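Local coordinates for competence/damage-inducible protein CinA (Agrobacterium tumefaciens, PDB 2A9S), which is of unknown function but belongs to the CinA competence/damage-inducible family, in which some relatives act as nicotinamide mononucleotide deamidases, at residues L126-R131 with I163-A168; R55-Y60 with R66-V71. All coordinates share one frame; numbering follows the deposited sequence.

Contact 1 (L126-R131 with I163-A168); sequences LATKAR and IALNQA
Leu-165 reaches from helix 147-167 to Thr-128, Lys-129 and Ala-130 of strand 123-130. This is helix-on-sheet packing in an alpha/beta fold with helices on both faces of a mixed sheet. The strand and helix segments run in roughly the same direction, 31° apart. Their axes come within 8.9 Å.

Thr-128 is the first strand residue to meet the Leu-165 side chain. It points at the helix, and the Thr-128 and Leu-165 side chains lie alongside each other, running opposite ways. Thr-128 CB lies 3.7 Å from Leu-165 CD2. A chi1 of 56° tucks OG1 in over the backbone, flanked by N and C. That places Thr-128 OG1 alongside the leucine, 3.9 Å from Leu-165 CB. These neighbours are carbons, and the buried OG1 has no hydrogen-bonding partner anywhere in the model. Thr-128 also touches Met-161, about one helical turn before Leu-165, and Val-104 on the neighbouring strand.

Lys-129 turns its side chain to the other face of the sheet, where it packs on His-92 and Leu-95 of helix 84-96. It meets Leu-165 through its backbone alone. The carbonyl O of Lys-129 is 3.5 Å from Leu-165 CD2, which is packing without a polar bond.

Ala-130 points back toward the helix. The short methyl, Ala-130 CB, lies 4.2 Å from Leu-165 CD2. Phe-102 of strand 102-108 touches both Ala-130 and Leu-165 and completes this apolar patch.

On the helix side Leu-165 alone touches the strand segment. Leu-165 holds CG anti to its own backbone N, chi1 -176°, which extends the isobutyl group to the sheet. CD2 touches all three strand residues. Leu-165 CD1 lies 4.0 Å from Thr-128 OG1.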
loop_
_atom_site.group_PDB
_atom_site.type_symbol
_atom_site.label_atom_id
_atom_site.label_comp_id
_atom_site.label_asym_id
_atom_site.label_seq_id
_atom_site.Cartn_x
_atom_site.Cartn_y
_atom_site.Cartn_z
ATOM N N LEU A 126 -5.835 0.679 -15.838
ATOM C CA LEU A 126 -4.567 1.202 -15.321
ATOM C C LEU A 126 -4.288 2.522 -16.011
ATOM O O LEU A 126 -4.525 2.676 -17.234
ATOM C CB LEU A 126 -3.395 0.231 -15.557
ATOM C CG LEU A 126 -3.479 -1.189 -14.999
ATOM C CD1 LEU A 126 -4.151 -2.126 -16.017
ATOM C CD2 LEU A 126 -2.093 -1.685 -14.648
ATOM N N ALA A 127 -3.749 3.471 -15.242
ATOM C CA ALA A 127 -3.394 4.782 -15.810
ATOM C C ALA A 127 -2.099 5.230 -15.159
ATOM O O ALA A 127 -1.907 5.058 -13.948
ATOM C CB ALA A 127 -4.496 5.798 -15.572
ATOM N N THR A 128 -1.212 5.801 -15.963
ATOM C CA THR A 128 -0.028 6.467 -15.423
ATOM C C THR A 128 -0.000 7.917 -15.900
ATOM O O THR A 128 -0.341 8.195 -17.064
ATOM C CB THR A 128 1.272 5.758 -15.832
ATOM O OG1 THR A 128 1.330 5.661 -17.264
ATOM C CG2 THR A 128 1.336 4.358 -15.250
ATOM N N LYS A 129 0.397 8.836 -15.021
ATOM C CA LYS A 129 0.489 10.252 -15.412
ATOM C C LYS A 129 1.831 10.880 -15.016
ATOM O O LYS A 129 2.437 10.482 -14.026
ATOM C CB LYS A 129 -0.688 11.036 -14.851
ATOM C CG LYS A 129 -0.775 12.481 -15.354
ATOM C CD LYS A 129 -2.050 13.152 -14.925
ATOM C CE LYS A 129 -2.078 14.565 -15.511
ATOM N NZ LYS A 129 -3.422 15.174 -15.364
ATOM N N ALA A 130 2.319 11.807 -15.845
ATOM C CA ALA A 130 3.564 12.548 -15.578
ATOM C C ALA A 130 3.226 14.021 -15.379
ATOM O O ALA A 130 2.180 14.481 -15.824
ATOM C CB ALA A 130 4.517 12.412 -16.731
ATOM N N ARG A 131 4.111 14.742 -14.698
ATOM C CA ARG A 131 3.928 16.174 -14.417
ATOM C C ARG A 131 3.718 17.049 -15.667
ATOM O O ARG A 131 3.058 18.093 -15.592
ATOM C CB ARG A 131 5.127 16.711 -13.628
ATOM C CG ARG A 131 5.290 16.147 -12.234
ATOM C CD ARG A 131 4.345 16.827 -11.279
ATOM N NE ARG A 131 4.462 16.267 -9.937
ATOM C CZ ARG A 131 3.841 16.726 -8.853
ATOM N NH1 ARG A 131 3.080 17.818 -8.907
ATOM N NH2 ARG A 131 4.020 16.101 -7.695
ATOM N N ILE A 163 7.606 2.126 -16.579
ATOM C CA ILE A 163 8.772 2.110 -17.470
ATOM C C ILE A 163 8.468 2.834 -18.776
ATOM O O ILE A 163 9.252 3.691 -19.201
ATOM C CB ILE A 163 9.283 0.684 -17.734
ATOM C CG1 ILE A 163 9.814 0.094 -16.433
ATOM C CG2 ILE A 163 10.386 0.679 -18.856
ATOM C CD1 ILE A 163 9.875 -1.447 -16.374
ATOM N N ALA A 164 7.317 2.532 -19.384
ATOM C CA ALA A 164 6.925 3.149 -20.655
ATOM C C ALA A 164 6.734 4.657 -20.541
ATOM O O ALA A 164 7.161 5.418 -21.437
ATOM C CB ALA A 164 5.663 2.494 -21.200
ATOM N N LEU A 165 6.100 5.092 -19.450
ATOM C CA LEU A 165 5.861 6.517 -19.196
ATOM C C LEU A 165 7.185 7.252 -19.056
ATOM O O LEU A 165 7.319 8.354 -19.591
ATOM C CB LEU A 165 4.986 6.744 -17.961
ATOM C CG LEU A 165 4.574 8.187 -17.629
ATOM C CD1 LEU A 165 3.519 8.701 -18.601
ATOM C CD2 LEU A 165 4.036 8.244 -16.190
ATOM N N ASN A 166 8.166 6.639 -18.382
ATOM C CA ASN A 166 9.505 7.236 -18.314
ATOM C C ASN A 166 10.234 7.339 -19.668
ATOM O O ASN A 166 10.871 8.356 -19.965
ATOM C CB ASN A 166 10.400 6.495 -17.344
ATOM C CG ASN A 166 11.771 7.172 -17.191
ATOM O OD1 ASN A 166 11.862 8.402 -17.094
ATOM N ND2 ASN A 166 12.828 6.377 -17.187
ATOM N N GLN A 167 10.159 6.265 -20.459
ATOM C CA GLN A 167 10.747 6.235 -21.813
ATOM C C GLN A 167 10.245 7.412 -22.627
ATOM O O GLN A 167 11.025 8.083 -23.315
ATOM C CB GLN A 167 10.376 4.935 -22.527
ATOM C CG GLN A 167 11.062 3.702 -21.985
ATOM C CD GLN A 167 10.643 2.423 -22.725
ATOM O OE1 GLN A 167 9.582 2.367 -23.381
ATOM N NE2 GLN A 167 11.477 1.383 -22.616
ATOM N N ALA A 168 8.947 7.673 -22.519
ATOM C CA ALA A 168 8.280 8.783 -23.189
ATOM C C ALA A 168 8.625 10.191 -22.644
ATOM O O ALA A 168 7.990 11.170 -23.026
ATOM C CB ALA A 168 6.762 8.559 -23.158
#

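Contact 2 (R55-Y60 with R66-V71); sequences RGFVTY and RDMLGV
Phe-57 and Thr-59 receive Met-68 and Leu-69 in a buried, mainly apolar contact. The close packing is made by two different approaches to the Phe-57 ring, from consecutive residues. Leu-69 CD2 sits over one face, 3.9 Å from the Phe-57 ring centroid and 18° off the normal, a CH-pi contact. Met-68 CE comes instead to the edge, near the ring plane, and lies 3.7 Å from Phe-57 CD1.

Thr-59, two residues on, is the next to point at the helix. Thr-59 CG2 is 3.6 Å from Met-68 SD and 3.8 Å from Leu-69 CD1. Met-68 SD lies beside Thr-59; the bend at chi3, 92°, then turns CE toward the Phe-57 ring. The leucine forks, CD1 to the threonine and CD2 to the ring. Val-58 points away and adds a looser touch, its carbonyl O 4.1 Å from Met-68 SD.

Strand 53-59 and helix 62-69 are consecutive elements, a strand-helix unit at the edge of the mixed sheet of an alpha/beta fold. The strand is the outermost on its side within this chain, and the helix folds back against its face. Gly-56 and Val-58 pair antiparallel with a strand of the second subunit, so the sheet continues across the dimer. Phe-57 of that subunit also packs on Met-68.

The exposed part of the helix segment is polar and takes no part in the packing on the strand. Asp-67 faces the dimer interface; its OD2 forms salt bridges with Arg-55 and Arg-99 of the second subunit. Arg-66 points away and pairs with Asp-63. At exposed Gly-70 a positive phi, which by itself favours glycine, marks where the chain leaves the helix. Gly-70 N still hydrogen-bonds to Arg-66 O, 3.0 Å.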
loop_
_atom_site.group_PDB
_atom_site.type_symbol
_atom_site.label_atom_id
_atom_site.label_comp_id
_atom_site.label_asym_id
_atom_site.label_seq_id
_atom_site.Cartn_x
_atom_site.Cartn_y
_atom_site.Cartn_z
ATOM N N ARG A 55 5.268 8.027 -2.130
ATOM C CA ARG A 55 4.188 7.595 -1.241
ATOM C C ARG A 55 3.203 6.750 -2.002
ATOM O O ARG A 55 3.236 6.679 -3.234
ATOM C CB ARG A 55 3.470 8.799 -0.595
ATOM C CG ARG A 55 2.746 9.676 -1.612
ATOM C CD ARG A 55 2.327 11.020 -1.013
ATOM N NE ARG A 55 3.487 11.831 -0.677
ATOM C CZ ARG A 55 3.448 12.937 0.062
ATOM N NH1 ARG A 55 2.292 13.404 0.572
ATOM N NH2 ARG A 55 4.567 13.571 0.299
ATOM N N GLY A 56 2.307 6.118 -1.266
ATOM C CA GLY A 56 1.320 5.241 -1.863
ATOM C C GLY A 56 -0.007 5.440 -1.182
ATOM O O GLY A 56 -0.045 5.666 0.048
ATOM N N PHE A 57 -1.084 5.325 -1.976
ATOM C CA PHE A 57 -2.465 5.442 -1.478
ATOM C C PHE A 57 -3.161 4.139 -1.791
ATOM O O PHE A 57 -3.139 3.705 -2.943
ATOM C CB PHE A 57 -3.187 6.559 -2.216
ATOM C CG PHE A 57 -2.454 7.889 -2.203
ATOM C CD1 PHE A 57 -2.745 8.818 -1.211
ATOM C CD2 PHE A 57 -1.487 8.202 -3.158
ATOM C CE1 PHE A 57 -2.092 10.053 -1.175
ATOM C CE2 PHE A 57 -0.824 9.424 -3.117
ATOM C CZ PHE A 57 -1.123 10.338 -2.133
ATOM N N VAL A 58 -3.716 3.471 -0.779
ATOM C CA VAL A 58 -4.508 2.303 -1.051
ATOM C C VAL A 58 -5.934 2.724 -0.786
ATOM O O VAL A 58 -6.311 2.935 0.355
ATOM C CB VAL A 58 -4.099 1.097 -0.174
ATOM C CG1 VAL A 58 -5.018 -0.091 -0.477
ATOM C CG2 VAL A 58 -2.623 0.768 -0.381
ATOM N N THR A 59 -6.704 2.895 -1.864
ATOM C CA THR A 59 -8.026 3.512 -1.788
ATOM C C THR A 59 -9.017 2.420 -2.152
ATOM O O THR A 59 -9.580 2.399 -3.260
ATOM C CB THR A 59 -8.125 4.707 -2.736
ATOM O OG1 THR A 59 -7.712 4.306 -4.051
ATOM C CG2 THR A 59 -7.205 5.852 -2.249
ATOM N N TYR A 60 -9.181 1.527 -1.180
ATOM C CA TYR A 60 -9.865 0.269 -1.344
ATOM C C TYR A 60 -11.357 0.531 -1.449
ATOM O O TYR A 60 -12.060 -0.215 -2.113
ATOM C CB TYR A 60 -9.509 -0.710 -0.182
ATOM C CG TYR A 60 -9.544 -2.168 -0.643
ATOM C CD1 TYR A 60 -8.735 -2.595 -1.718
ATOM C CD2 TYR A 60 -10.414 -3.108 -0.055
ATOM C CE1 TYR A 60 -8.764 -3.930 -2.191
ATOM C CE2 TYR A 60 -10.447 -4.457 -0.521
ATOM C CZ TYR A 60 -9.621 -4.850 -1.592
ATOM O OH TYR A 60 -9.630 -6.149 -2.063
ATOM N N ARG A 66 -12.393 9.292 -3.195
ATOM C CA ARG A 66 -12.832 10.691 -3.000
ATOM C C ARG A 66 -11.904 11.520 -2.077
ATOM O O ARG A 66 -11.366 12.529 -2.532
ATOM C CB ARG A 66 -14.292 10.744 -2.513
ATOM C CG ARG A 66 -15.346 10.348 -3.557
ATOM C CD ARG A 66 -16.800 10.510 -3.017
ATOM N NE ARG A 66 -17.147 9.508 -1.995
ATOM C CZ ARG A 66 -17.973 8.468 -2.177
ATOM N NH1 ARG A 66 -18.572 8.271 -3.348
ATOM N NH2 ARG A 66 -18.208 7.615 -1.179
ATOM N N ASP A 67 -11.693 11.076 -0.824
ATOM C CA ASP A 67 -10.896 11.798 0.203
ATOM C C ASP A 67 -9.422 11.909 -0.097
ATOM O O ASP A 67 -8.821 12.992 0.003
ATOM C CB ASP A 67 -10.969 11.107 1.583
ATOM C CG ASP A 67 -12.369 10.919 2.085
ATOM O OD1 ASP A 67 -13.291 11.597 1.571
ATOM O OD2 ASP A 67 -12.533 10.070 2.997
ATOM N N MET A 68 -8.811 10.765 -0.407
ATOM C CA MET A 68 -7.388 10.718 -0.608
ATOM C C MET A 68 -6.979 11.267 -1.964
ATOM O O MET A 68 -5.935 11.884 -2.070
ATOM C CB MET A 68 -6.832 9.274 -0.431
ATOM C CG MET A 68 -7.055 8.591 0.948
ATOM S SD MET A 68 -6.196 6.997 1.011
ATOM C CE MET A 68 -4.634 7.468 1.706
ATOM N N LEU A 69 -7.773 11.021 -3.010
ATOM C CA LEU A 69 -7.310 11.323 -4.368
ATOM C C LEU A 69 -8.096 12.410 -5.119
ATOM O O LEU A 69 -7.660 12.844 -6.192
ATOM C CB LEU A 69 -7.252 10.048 -5.208
ATOM C CG LEU A 69 -6.276 8.991 -4.673
ATOM C CD1 LEU A 69 -6.442 7.723 -5.524
ATOM C CD2 LEU A 69 -4.819 9.481 -4.658
ATOM N N GLY A 70 -9.231 12.813 -4.555
ATOM C CA GLY A 70 -10.109 13.801 -5.196
ATOM C C GLY A 70 -10.872 13.288 -6.407
ATOM O O GLY A 70 -11.243 14.081 -7.290
ATOM N N VAL A 71 -11.110 11.976 -6.475
ATOM C CA VAL A 71 -11.931 11.409 -7.539
ATOM C C VAL A 71 -13.364 11.922 -7.330
ATOM O O VAL A 71 -13.865 11.925 -6.206
ATOM C CB VAL A 71 -11.919 9.869 -7.530
ATOM C CG1 VAL A 71 -12.905 9.324 -8.544
ATOM C CG2 VAL A 71 -10.500 9.331 -7.822
#

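Contacts 1 and 2 use opposite faces of the same mixed sheet. In contact 1, helix 147-167 packs on strand 123-130. In contact 2, helix 62-69 lies on the face that also carries helix 84-96. Two strands, 28-32 and 102-108, separate the strands involved. The contact centres are about 19 Å apart, and their nearest atoms are about 8 Å apart, so they do not touch. Helix 84-96 links them indirectly: Lys-129 packs on it from contact 1, and Thr-59 and Leu-69 from contact 2. Their surroundings differ too. Contact 2 borders the second subunit, whereas no other chain of the assembly touches the segments of contact 1.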